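Local coordinates for protein RNA-directed RNA polymerase (Infectious pancreatic necrosis virus, PDB 3ZED) that synthesises viral RNA on an RNA template as an RNA-dependent RNA polymerase, and probably occurs both free and covalently attached to the genomic RNA, at residues Val737-Leu740 / Arg741-Leu745; Ala746-Pro749 / Ala750-Val754. All blocks are in the same frame, centred on the assembly; numbering follows the deposited sequence.

Contact 1 (Val737-Leu740 / Arg741-Leu745); sequences VSTL and RDQAL
Thr-739 and Gln-743 meet one helical turn apart where a short 3-10 turn, 737-739, runs into the start of helix 740-752 in the C-terminal region of the polymerase. The pair is joined twice. In the backbone, Gln-743 N donates to Thr-739 O at 3.1 Å, an ordinary helical bond. Beside it, Gln-743 NE2 reaches Thr-739 OG1 at 2.8 Å, a short but bent bond whose hydroxyl oxygen lies 24° out of the amide plane. The glutamine gets there because its CG is anti to its own carbonyl carbon (chi1 -64°) and the chain beyond is extended, so that the amide runs back toward the helix start. Threonine suits the other end: its OG1 accepts this N-H while bonding to the backbone O of Arg-736, a double use that should fix the hydroxyl's rotation. The following backbone bond, Ala-744 N to Leu-740 O at 2.9 Å, continues the helix.

Leu-740 supplies the apolar side of the junction. Its branched, apolar side chain is buried against Val-287 of helix 283-293 and also touches Thr-442 and Asn-446 of helix 438-452 and Arg-732. One branch also flanks the glutamine amide, with Leu-740 CD2 lying 3.7 Å from Gln-743 NE2.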
loop_
_atom_site.group_PDB
_atom_site.type_symbol
_atom_site.label_atom_id
_atom_site.label_comp_id
_atom_site.label_asym_id
_atom_site.label_seq_id
_atom_site.Cartn_x
_atom_site.Cartn_y
_atom_site.Cartn_z
ATOM N N VAL B 737 10.521 20.898 19.624
ATOM C CA VAL B 737 10.415 19.801 20.597
ATOM C C VAL B 737 10.592 20.273 22.071
ATOM O O VAL B 737 9.984 19.666 22.955
ATOM C CB VAL B 737 11.378 18.646 20.174
ATOM C CG1 VAL B 737 11.853 17.800 21.336
ATOM C CG2 VAL B 737 10.721 17.764 19.115
ATOM N N SER B 738 11.341 21.371 22.330
ATOM C CA SER B 738 11.536 21.899 23.694
ATOM C C SER B 738 10.213 22.419 24.325
ATOM O O SER B 738 10.106 22.440 25.545
ATOM C CB SER B 738 12.582 23.010 23.705
ATOM O OG SER B 738 12.180 24.083 22.870
ATOM N N THR B 739 9.206 22.769 23.493
ATOM C CA THR B 739 7.882 23.284 23.889
ATOM C C THR B 739 6.824 22.182 24.079
ATOM O O THR B 739 5.655 22.508 24.288
ATOM C CB THR B 739 7.346 24.266 22.806
ATOM O OG1 THR B 739 6.941 23.543 21.621
ATOM C CG2 THR B 739 8.333 25.370 22.448
ATOM N N LEU B 740 7.204 20.894 23.985
ATOM C CA LEU B 740 6.237 19.784 24.018
ATOM C C LEU B 740 5.445 19.679 25.316
ATOM O O LEU B 740 4.266 19.328 25.252
ATOM C CB LEU B 740 6.885 18.428 23.693
ATOM C CG LEU B 740 7.110 18.124 22.210
ATOM C CD1 LEU B 740 7.956 16.881 22.048
ATOM C CD2 LEU B 740 5.786 18.004 21.436
ATOM N N ARG B 741 6.062 20.000 26.467
ATOM C CA ARG B 741 5.396 19.949 27.766
ATOM C C ARG B 741 4.290 21.017 27.847
ATOM O O ARG B 741 3.199 20.730 28.343
ATOM C CB ARG B 741 6.429 20.125 28.885
ATOM C CG ARG B 741 5.914 19.811 30.281
ATOM C CD ARG B 741 6.202 20.947 31.219
ATOM N NE ARG B 741 7.548 20.868 31.798
ATOM C CZ ARG B 741 8.517 21.755 31.587
ATOM N NH1 ARG B 741 8.313 22.796 30.786
ATOM N NH2 ARG B 741 9.690 21.620 32.187
ATOM N N ASP B 742 4.567 22.228 27.315
ATOM C CA ASP B 742 3.606 23.332 27.262
ATOM C C ASP B 742 2.433 22.953 26.363
ATOM O O ASP B 742 1.284 23.195 26.737
ATOM C CB ASP B 742 4.281 24.625 26.774
ATOM C CG ASP B 742 4.980 25.414 27.867
ATOM O OD1 ASP B 742 4.302 25.802 28.853
ATOM O OD2 ASP B 742 6.187 25.687 27.718
ATOM N N GLN B 743 2.729 22.303 25.213
ATOM C CA GLN B 743 1.743 21.790 24.250
ATOM C C GLN B 743 0.867 20.721 24.877
ATOM O O GLN B 743 -0.336 20.700 24.614
ATOM C CB GLN B 743 2.424 21.206 23.009
ATOM C CG GLN B 743 3.210 22.228 22.180
ATOM C CD GLN B 743 3.795 21.574 20.958
ATOM O OE1 GLN B 743 3.080 21.013 20.138
ATOM N NE2 GLN B 743 5.107 21.608 20.826
ATOM N N ALA B 744 1.470 19.835 25.708
ATOM C CA ALA B 744 0.755 18.759 26.420
ATOM C C ALA B 744 -0.239 19.378 27.393
ATOM O O ALA B 744 -1.394 18.960 27.424
ATOM C CB ALA B 744 1.738 17.853 27.154
ATOM N N LEU B 745 0.181 20.451 28.107
ATOM C CA LEU B 745 -0.691 21.192 29.027
ATOM C C LEU B 745 -1.848 21.852 28.263
ATOM O O LEU B 745 -2.952 21.928 28.789
ATOM C CB LEU B 745 0.101 22.252 29.816
ATOM C CG LEU B 745 0.969 21.761 30.987
ATOM C CD1 LEU B 745 1.669 22.943 31.689
ATOM C CD2 LEU B 745 0.128 21.051 32.052
#

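Contact 2 (Ala746-Pro749 / Ala750-Val754); sequences ALKP and ASSSV
A Schellman motif ends helix 740-752, and Pro-749 and Val-754 are the two residues it ties together. Val-754 N donates to Pro-749 O at 3.1 Å, a bond between residues five apart. A weak bond of 3.4 Å joins Ser-753 N to Ala-750 O. Ser-753, the C-prime residue, takes a positive phi (54°), a left-handed conformation less comfortable for a residue with a CB than for glycine. The turn brings Val-754 CG2 to 3.7 Å from Pro-749 CB, the hydrophobic contact across the cap that commonly accompanies this motif.

Before the cap two ordinary helical bonds remain: Ser-751 N to Leu-747 O at 2.9 Å and Ser-752 N to Lys-748 O at 3.0 Å. Proline has no N-H to give the preceding turn, and the helix kinks there, yet its carbonyl still serves the cap. Leu-747 and Ala-750 turn to the interior, Leu-747 onto Tyr-436 and Ala-750, with only a methyl, close to Trp-757 and Thr-761. Lys-748, fully extended, lies on the exposed side.

Carbonyls of the last turn thus find donors beyond the helix: Pro-749 O is met by Val-754 N, Ala-750 O weakly by Ser-753 N, and Ser-751 O by Arg-218.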
loop_
_atom_site.group_PDB
_atom_site.type_symbol
_atom_site.label_atom_id
_atom_site.label_comp_id
_atom_site.label_asym_id
_atom_site.label_seq_id
_atom_site.Cartn_x
_atom_site.Cartn_y
_atom_site.Cartn_z
ATOM N N ALA B 746 -1.607 22.279 27.015
ATOM C CA ALA B 746 -2.627 22.913 26.184
ATOM C C ALA B 746 -3.712 21.911 25.710
ATOM O O ALA B 746 -4.887 22.277 25.649
ATOM C CB ALA B 746 -1.973 23.586 24.993
ATOM N N LEU B 747 -3.325 20.657 25.408
ATOM C CA LEU B 747 -4.250 19.613 24.953
ATOM C C LEU B 747 -4.893 18.833 26.116
ATOM O O LEU B 747 -5.969 18.247 25.924
ATOM C CB LEU B 747 -3.516 18.637 24.014
ATOM C CG LEU B 747 -4.338 17.556 23.269
ATOM C CD1 LEU B 747 -5.489 18.159 22.460
ATOM C CD2 LEU B 747 -3.446 16.737 22.368
ATOM N N LYS B 748 -4.250 18.818 27.308
ATOM C CA LYS B 748 -4.729 18.066 28.484
ATOM C C LYS B 748 -6.236 18.304 28.796
ATOM O O LYS B 748 -6.919 17.300 28.947
ATOM C CB LYS B 748 -3.868 18.345 29.729
ATOM C CG LYS B 748 -3.987 17.271 30.799
ATOM C CD LYS B 748 -3.339 17.724 32.110
ATOM C CE LYS B 748 -3.470 16.679 33.190
ATOM N NZ LYS B 748 -2.857 17.134 34.460
ATOM N N PRO B 749 -6.811 19.542 28.822
ATOM C CA PRO B 749 -8.246 19.665 29.145
ATOM C C PRO B 749 -9.163 18.947 28.147
ATOM O O PRO B 749 -10.086 18.252 28.571
ATOM C CB PRO B 749 -8.485 21.185 29.147
ATOM C CG PRO B 749 -7.156 21.768 29.456
ATOM C CD PRO B 749 -6.198 20.884 28.699
ATOM N N ALA B 750 -8.885 19.086 26.836
ATOM C CA ALA B 750 -9.654 18.466 25.755
ATOM C C ALA B 750 -9.492 16.965 25.725
ATOM O O ALA B 750 -10.480 16.283 25.506
ATOM C CB ALA B 750 -9.248 19.045 24.421
ATOM N N SER B 751 -8.273 16.439 25.950
ATOM C CA SER B 751 -8.046 14.992 25.887
ATOM C C SER B 751 -8.581 14.278 27.152
ATOM O O SER B 751 -8.899 13.091 27.078
ATOM C CB SER B 751 -6.578 14.661 25.619
ATOM O OG SER B 751 -5.738 14.801 26.750
ATOM N N SER B 752 -8.712 15.014 28.283
ATOM C CA SER B 752 -9.275 14.517 29.546
ATOM C C SER B 752 -10.785 14.754 29.612
ATOM O O SER B 752 -11.435 14.231 30.523
ATOM C CB SER B 752 -8.620 15.207 30.745
ATOM O OG SER B 752 -7.335 14.677 31.026
ATOM N N SER B 753 -11.332 15.573 28.673
ATOM C CA SER B 753 -12.739 16.002 28.592
ATOM C C SER B 753 -13.215 16.642 29.933
ATOM O O SER B 753 -14.335 16.375 30.388
ATOM C CB SER B 753 -13.649 14.847 28.178
ATOM O OG SER B 753 -13.670 14.685 26.770
ATOM N N VAL B 754 -12.362 17.502 30.547
ATOM C CA VAL B 754 -12.684 18.177 31.829
ATOM C C VAL B 754 -13.879 19.127 31.643
ATOM O O VAL B 754 -14.201 19.484 30.505
ATOM C CB VAL B 754 -11.482 18.930 32.483
ATOM C CG1 VAL B 754 -10.301 18.002 32.757
ATOM C CG2 VAL B 754 -11.060 20.153 31.667
#

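In the fold
Contacts 1 and 2 follow each other along the chain, at the beginning and the end of helix 740-752, with centres about 14 Å apart. Each lies about 34 Å from the centre of the chain, in the C-terminal family region and away from the potassium and predicted GTP sites. Helices 438-452 and 724-732 touch both contacts, along two adjoining rows of helix 740-752. The other neighbours differ: helix 283-293 meets Val-737, Ser-738, Leu-740 and Arg-741, whereas helix 757-771, the next in the chain, meets Ala-746, Pro-749 and Ala-750. The helix therefore links the C-terminal region to earlier parts of the polymerase at its periphery.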